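PDB 4GDZ: uncharacterized protein from Bacteroides eggerthii, which is of unknown function, belongs to the DUF4251 family and folds as an antiparallel beta sheet that carries a bound magnesium ion. Local coordinates for residues 46-51 with 68-73; 52-57 with 84-89. All coordinates share one frame; numbering follows the deposited sequence.

Interaction 1 of 2, residues 46-51 with 68-73; sequences QFVLEA and TNFVLV
Phe47 and Val73 face each other as a hydrogen-bonded antiparallel pair. Val73 N gives Phe47 O a nearly straight hydrogen bond of 2.9 Å, with an N-H...O angle of 175°. Phe47 N returns one to Val73 O at 3.0 Å. A like pair of backbone hydrogen bonds joins Leu49 to Val71, and Ala51 N reaches Asn69 O at 2.9 Å. The tight side carries Phe47, Leu49, Val71 and Val73. The phenyl of Phe47 has CG between its own N and carbonyl carbon (chi1 63°). This brings the far end of the ring (CE1, CZ, CE2) against Val73, whose CB sits over one face, offset toward the rim, 3.9 Å from the ring centroid. Phe120 of strand 116-123 packs on Phe47, Val71 and Val73. The other side, with Val48, Glu50, Phe70 and Leu72, is looser. Val48 CG2 meets Leu72 CD1 at 3.9 Å, and Val48 CG1 lies 4.1 Å from Phe70 CB. Glu50 is partly exposed, and its OE2 bonds Ser167 OG instead of the opposite strand. Strands 46-55 and 61-74, consecutive in the chain, form a beta hairpin, neighbouring interior strands in the antiparallel sheet of this DUF4251 protein.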
loop_
_atom_site.group_PDB
_atom_site.type_symbol
_atom_site.label_atom_id
_atom_site.label_comp_id
_atom_site.label_asym_id
_atom_site.label_seq_id
_atom_site.Cartn_x
_atom_site.Cartn_y
_atom_site.Cartn_z
ATOM N N GLN A 46 -17.186 -22.258 2.807
ATOM C CA GLN A 46 -17.516 -22.549 1.423
ATOM C C GLN A 46 -17.374 -21.234 0.654
ATOM O O GLN A 46 -18.303 -20.442 0.566
ATOM C CB GLN A 46 -18.913 -23.167 1.314
ATOM C CG GLN A 46 -18.962 -24.565 1.908
ATOM C CD GLN A 46 -20.308 -25.232 1.731
ATOM O OE1 GLN A 46 -21.308 -24.692 2.129
ATOM N NE2 GLN A 46 -20.321 -26.416 1.148
ATOM N N PHE A 47 -16.169 -20.986 0.149
ATOM C CA PHE A 47 -15.853 -19.721 -0.487
ATOM C C PHE A 47 -14.745 -19.847 -1.506
ATOM O O PHE A 47 -13.952 -20.798 -1.480
ATOM C CB PHE A 47 -15.494 -18.643 0.565
ATOM C CG PHE A 47 -14.259 -18.953 1.389
ATOM C CD1 PHE A 47 -12.988 -18.624 0.923
ATOM C CD2 PHE A 47 -14.370 -19.547 2.649
ATOM C CE1 PHE A 47 -11.860 -18.895 1.692
ATOM C CE2 PHE A 47 -13.245 -19.819 3.416
ATOM C CZ PHE A 47 -11.991 -19.474 2.944
ATOM N N VAL A 48 -14.703 -18.878 -2.409
ATOM C CA VAL A 48 -13.601 -18.711 -3.330
ATOM C C VAL A 48 -13.169 -17.241 -3.327
ATOM O O VAL A 48 -14.003 -16.346 -3.463
ATOM C CB VAL A 48 -13.952 -19.100 -4.784
ATOM C CG1 VAL A 48 -12.659 -19.146 -5.611
ATOM C CG2 VAL A 48 -14.684 -20.428 -4.854
ATOM N N LEU A 49 -11.880 -17.002 -3.162
ATOM C CA LEU A 49 -11.272 -15.693 -3.454
ATOM C C LEU A 49 -10.763 -15.770 -4.894
ATOM O O LEU A 49 -9.860 -16.556 -5.195
ATOM C CB LEU A 49 -10.125 -15.423 -2.488
ATOM C CG LEU A 49 -9.439 -14.036 -2.487
ATOM C CD1 LEU A 49 -8.538 -13.837 -3.692
ATOM C CD2 LEU A 49 -10.468 -12.951 -2.476
ATOM N N GLU A 50 -11.371 -14.995 -5.781
ATOM C CA GLU A 50 -10.960 -14.909 -7.179
ATOM C C GLU A 50 -10.087 -13.655 -7.356
ATOM O O GLU A 50 -10.594 -12.521 -7.273
ATOM C CB GLU A 50 -12.219 -14.862 -8.086
ATOM C CG GLU A 50 -13.098 -16.109 -7.956
ATOM C CD GLU A 50 -14.237 -16.217 -8.974
ATOM O OE1 GLU A 50 -14.467 -15.265 -9.757
ATOM O OE2 GLU A 50 -14.939 -17.262 -8.981
ATOM N N ALA A 51 -8.782 -13.847 -7.549
ATOM C CA ALA A 51 -7.815 -12.728 -7.558
ATOM C C ALA A 51 -7.787 -12.073 -8.936
ATOM O O ALA A 51 -7.910 -12.756 -9.949
ATOM C CB ALA A 51 -6.413 -13.187 -7.173
ATOM N N THR A 68 -6.516 -18.910 -13.081
ATOM C CA THR A 68 -5.420 -19.616 -12.406
ATOM C C THR A 68 -4.874 -18.815 -11.217
ATOM O O THR A 68 -3.717 -18.971 -10.851
ATOM C CB THR A 68 -4.280 -19.899 -13.406
ATOM O OG1 THR A 68 -3.825 -18.653 -13.973
ATOM C CG2 THR A 68 -4.760 -20.828 -14.544
ATOM N N ASN A 69 -5.714 -17.986 -10.595
ATOM C CA ASN A 69 -5.330 -17.203 -9.421
ATOM C C ASN A 69 -6.500 -17.116 -8.432
ATOM O O ASN A 69 -7.344 -16.201 -8.492
ATOM C CB ASN A 69 -4.838 -15.814 -9.844
ATOM C CG ASN A 69 -3.508 -15.865 -10.548
ATOM O OD1 ASN A 69 -2.464 -16.043 -9.910
ATOM N ND2 ASN A 69 -3.532 -15.769 -11.884
ATOM N N PHE A 70 -6.599 -18.125 -7.582
ATOM C CA PHE A 70 -7.701 -18.247 -6.659
ATOM C C PHE A 70 -7.370 -19.111 -5.447
ATOM O O PHE A 70 -6.433 -19.908 -5.457
ATOM C CB PHE A 70 -8.953 -18.800 -7.368
ATOM C CG PHE A 70 -8.788 -20.230 -7.843
ATOM C CD1 PHE A 70 -9.077 -21.276 -7.001
ATOM C CD2 PHE A 70 -8.295 -20.506 -9.118
ATOM C CE1 PHE A 70 -8.879 -22.580 -7.416
ATOM C CE2 PHE A 70 -8.103 -21.800 -9.543
ATOM C CZ PHE A 70 -8.385 -22.835 -8.684
ATOM N N VAL A 71 -8.191 -18.940 -4.412
ATOM C CA VAL A 71 -8.177 -19.780 -3.217
ATOM C C VAL A 71 -9.614 -20.251 -3.002
ATOM O O VAL A 71 -10.549 -19.447 -2.842
ATOM C CB VAL A 71 -7.639 -19.037 -1.964
ATOM C CG1 VAL A 71 -7.718 -19.971 -0.751
ATOM C CG2 VAL A 71 -6.192 -18.554 -2.181
ATOM N N LEU A 72 -9.784 -21.565 -3.046
ATOM C CA LEU A 72 -11.083 -22.217 -2.894
ATOM C C LEU A 72 -11.065 -23.076 -1.647
ATOM O O LEU A 72 -10.142 -23.869 -1.448
ATOM C CB LEU A 72 -11.376 -23.094 -4.110
ATOM C CG LEU A 72 -12.740 -23.818 -4.145
ATOM C CD1 LEU A 72 -13.218 -23.981 -5.581
ATOM C CD2 LEU A 72 -12.631 -25.153 -3.458
ATOM N N VAL A 73 -12.076 -22.909 -0.797
ATOM C CA VAL A 73 -12.229 -23.711 0.397
ATOM C C VAL A 73 -13.642 -24.265 0.352
ATOM O O VAL A 73 -14.617 -23.522 0.142
ATOM C CB VAL A 73 -11.966 -22.914 1.699
ATOM C CG1 VAL A 73 -12.392 -23.732 2.926
ATOM C CG2 VAL A 73 -10.487 -22.510 1.786
#

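Interaction 2 of 2, residues 52-57 with 84-89; sequences NQVMFR and FNTVYP
Phe56 and Tyr88 stack face to face, with ring centroids 3.9 Å apart and planes only 13° from parallel. The side chains run past each other in opposite directions. Tyr88 CD2 lies over the centre of the Phe56 ring, and Phe56 CD1 over that of Tyr88. The nearest atoms are Phe56 CG and Tyr88 CE2, at 3.5 Å. CG of Tyr88 is anti to its N (chi1 -176°), which carries the ring across to Phe56. An alanine in place of Phe56 would take away the stacked ring and is likely to open a gap beside Tyr88, whose ring could then turn more freely.

Further along, Val54 CG2 points at one face of Phe84. It stands 4.2 Å from the ring centroid and 15° off the ring normal, a CH-pi contact. Val54 CG1 also lies 4.2 Å from Thr86 CG2.

Val54 and Phe84 join two strands that are not neighbours in the antiparallel sheet, and Phe56, Thr86 and Tyr88 extend the contact into the loops that follow them. Strand 61-74 runs between strands 46-55 and 77-85. Its Val64 touches both Val54 and Phe84, and its Ala62 touches Phe56.

The loop after strand 77-85 is shaped by an ST turn. Thr86 OG1 accepts from Tyr88 N at 3.2 Å and is also hydrogen-bonded to Gly93 O. The turn shapes the backbone from which the Tyr88 ring reaches Phe56. On the strand before Val54, Asn52 and Gln53 form a classic beta bulge opposite Ser158. Outermost, Phe132 of a second subunit meets the Tyr88 ring edge to face, and Pro89 packs on Gln130 of that subunit.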
loop_
_atom_site.group_PDB
_atom_site.type_symbol
_atom_site.label_atom_id
_atom_site.label_comp_id
_atom_site.label_asym_id
_atom_site.label_seq_id
_atom_site.Cartn_x
_atom_site.Cartn_y
_atom_site.Cartn_z
ATOM N N ASN A 52 -7.610 -10.754 -8.965
ATOM C CA ASN A 52 -7.421 -10.023 -10.223
ATOM C C ASN A 52 -6.183 -9.151 -10.225
ATOM O O ASN A 52 -5.885 -8.501 -11.227
ATOM C CB ASN A 52 -8.675 -9.241 -10.643
ATOM C CG ASN A 52 -9.167 -8.288 -9.575
ATOM O OD1 ASN A 52 -8.394 -7.774 -8.784
ATOM N ND2 ASN A 52 -10.466 -8.042 -9.563
ATOM N N GLN A 53 -5.449 -9.140 -9.120
ATOM C CA GLN A 53 -4.147 -8.543 -9.143
ATOM C C GLN A 53 -3.204 -9.141 -8.156
ATOM O O GLN A 53 -3.607 -9.672 -7.118
ATOM C CB GLN A 53 -4.212 -7.012 -8.950
ATOM C CG GLN A 53 -4.816 -6.565 -7.673
ATOM C CD GLN A 53 -4.715 -5.056 -7.418
ATOM O OE1 GLN A 53 -4.698 -4.226 -8.330
ATOM N NE2 GLN A 53 -4.683 -4.707 -6.146
ATOM N N VAL A 54 -1.928 -8.993 -8.493
ATOM C CA VAL A 54 -0.830 -9.296 -7.618
ATOM C C VAL A 54 -0.273 -7.971 -7.103
ATOM O O VAL A 54 -0.203 -6.954 -7.832
ATOM C CB VAL A 54 0.231 -10.203 -8.306
ATOM C CG1 VAL A 54 0.732 -9.588 -9.599
ATOM C CG2 VAL A 54 1.391 -10.460 -7.348
HETATM N N MSE A 55 0.068 -7.972 -5.816
HETATM C CA MSE A 55 0.568 -6.805 -5.138
HETATM C C MSE A 55 2.034 -6.954 -4.765
HETATM O O MSE A 55 2.445 -7.976 -4.210
HETATM C CB MSE A 55 -0.283 -6.557 -3.891
HETATM C CG MSE A 55 -1.779 -6.362 -4.245
HETATM SE SE MSE A 55 -2.931 -6.496 -2.650
HETATM C CE MSE A 55 -1.913 -5.336 -1.370
ATOM N N PHE A 56 2.827 -5.927 -5.087
ATOM C CA PHE A 56 4.272 -5.937 -4.837
ATOM C C PHE A 56 4.627 -5.129 -3.588
ATOM O O PHE A 56 3.933 -4.192 -3.223
ATOM C CB PHE A 56 5.043 -5.413 -6.086
ATOM C CG PHE A 56 4.756 -6.222 -7.321
ATOM C CD1 PHE A 56 5.405 -7.432 -7.545
ATOM C CD2 PHE A 56 3.754 -5.843 -8.190
ATOM C CE1 PHE A 56 5.088 -8.216 -8.643
ATOM C CE2 PHE A 56 3.442 -6.607 -9.285
ATOM C CZ PHE A 56 4.095 -7.806 -9.515
ATOM N N ARG A 57 5.758 -5.482 -2.984
ATOM C CA ARG A 57 6.233 -4.900 -1.709
ATOM C C ARG A 57 6.441 -3.382 -1.827
ATOM O O ARG A 57 6.248 -2.648 -0.871
ATOM C CB ARG A 57 7.577 -5.562 -1.330
ATOM C CG ARG A 57 7.768 -6.003 0.106
ATOM C CD ARG A 57 9.049 -6.828 0.226
ATOM N NE ARG A 57 10.192 -6.121 -0.353
ATOM C CZ ARG A 57 11.454 -6.535 -0.295
ATOM N NH1 ARG A 57 11.777 -7.660 0.334
ATOM N NH2 ARG A 57 12.403 -5.806 -0.867
ATOM N N PHE A 84 1.144 -16.177 -12.324
ATOM C CA PHE A 84 1.190 -14.847 -12.960
ATOM C C PHE A 84 2.510 -14.698 -13.706
ATOM O O PHE A 84 3.570 -15.207 -13.287
ATOM C CB PHE A 84 0.935 -13.725 -11.947
ATOM C CG PHE A 84 1.867 -13.710 -10.777
ATOM C CD1 PHE A 84 3.081 -13.006 -10.835
ATOM C CD2 PHE A 84 1.528 -14.342 -9.589
ATOM C CE1 PHE A 84 3.915 -12.970 -9.747
ATOM C CE2 PHE A 84 2.381 -14.328 -8.500
ATOM C CZ PHE A 84 3.587 -13.651 -8.580
ATOM N N ASN A 85 2.416 -14.032 -14.843
ATOM C CA ASN A 85 3.528 -13.819 -15.700
ATOM C C ASN A 85 3.278 -12.394 -16.238
ATOM O O ASN A 85 2.580 -12.231 -17.189
ATOM C CB ASN A 85 3.494 -14.933 -16.796
ATOM C CG ASN A 85 4.410 -14.635 -17.945
ATOM O OD1 ASN A 85 5.273 -13.806 -17.818
ATOM N ND2 ASN A 85 4.239 -15.322 -19.058
ATOM N N THR A 86 3.803 -11.389 -15.568
ATOM C CA THR A 86 3.368 -9.983 -15.733
ATOM C C THR A 86 4.473 -9.119 -16.337
ATOM O O THR A 86 5.603 -9.556 -16.486
ATOM C CB THR A 86 2.943 -9.347 -14.394
ATOM O OG1 THR A 86 4.104 -9.084 -13.590
ATOM C CG2 THR A 86 1.963 -10.264 -13.594
ATOM N N VAL A 87 4.121 -7.885 -16.661
ATOM C CA VAL A 87 5.038 -6.913 -17.236
ATOM C C VAL A 87 5.981 -6.323 -16.129
ATOM O O VAL A 87 6.955 -5.630 -16.447
ATOM C CB VAL A 87 4.243 -5.852 -18.032
ATOM C CG1 VAL A 87 5.104 -4.656 -18.451
ATOM C CG2 VAL A 87 3.640 -6.499 -19.301
ATOM N N TYR A 88 5.702 -6.608 -14.853
ATOM C CA TYR A 88 6.620 -6.180 -13.777
ATOM C C TYR A 88 7.994 -6.871 -14.059
ATOM O O TYR A 88 8.054 -8.075 -14.118
ATOM C CB TYR A 88 6.042 -6.537 -12.432
ATOM C CG TYR A 88 6.834 -6.060 -11.240
ATOM C CD1 TYR A 88 8.020 -6.702 -10.864
ATOM C CD2 TYR A 88 6.405 -4.992 -10.474
ATOM C CE1 TYR A 88 8.771 -6.264 -9.770
ATOM C CE2 TYR A 88 7.127 -4.568 -9.365
ATOM C CZ TYR A 88 8.306 -5.199 -9.015
ATOM O OH TYR A 88 9.027 -4.776 -7.920
ATOM N N PRO A 89 9.047 -6.092 -14.339
ATOM C CA PRO A 89 10.264 -6.715 -14.879
ATOM C C PRO A 89 10.980 -7.569 -13.832
ATOM O O PRO A 89 10.910 -7.270 -12.626
ATOM C CB PRO A 89 11.140 -5.536 -15.243
ATOM C CG PRO A 89 10.260 -4.350 -15.253
ATOM C CD PRO A 89 9.164 -4.626 -14.291
#

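Overall arrangement
Both interactions use strand 46-55, at successive parts of its length, and their centres lie 18 Å apart. Interaction 1 is close to the centre of the chain, and no other subunit of the assembly touches it. Interaction 2 is farther out, where strands 46-55 and 77-85 run out into loops and a second and a third subunit come near. Its touching residues are still mostly buried. The chemistry changes with place. Adjacent strands in interaction 1 are joined by backbone hydrogen bonds, with mostly apolar side chains on both faces. In interaction 2 strand 61-74 lies between the partners, and side chains make the contact without any hydrogen bond across it.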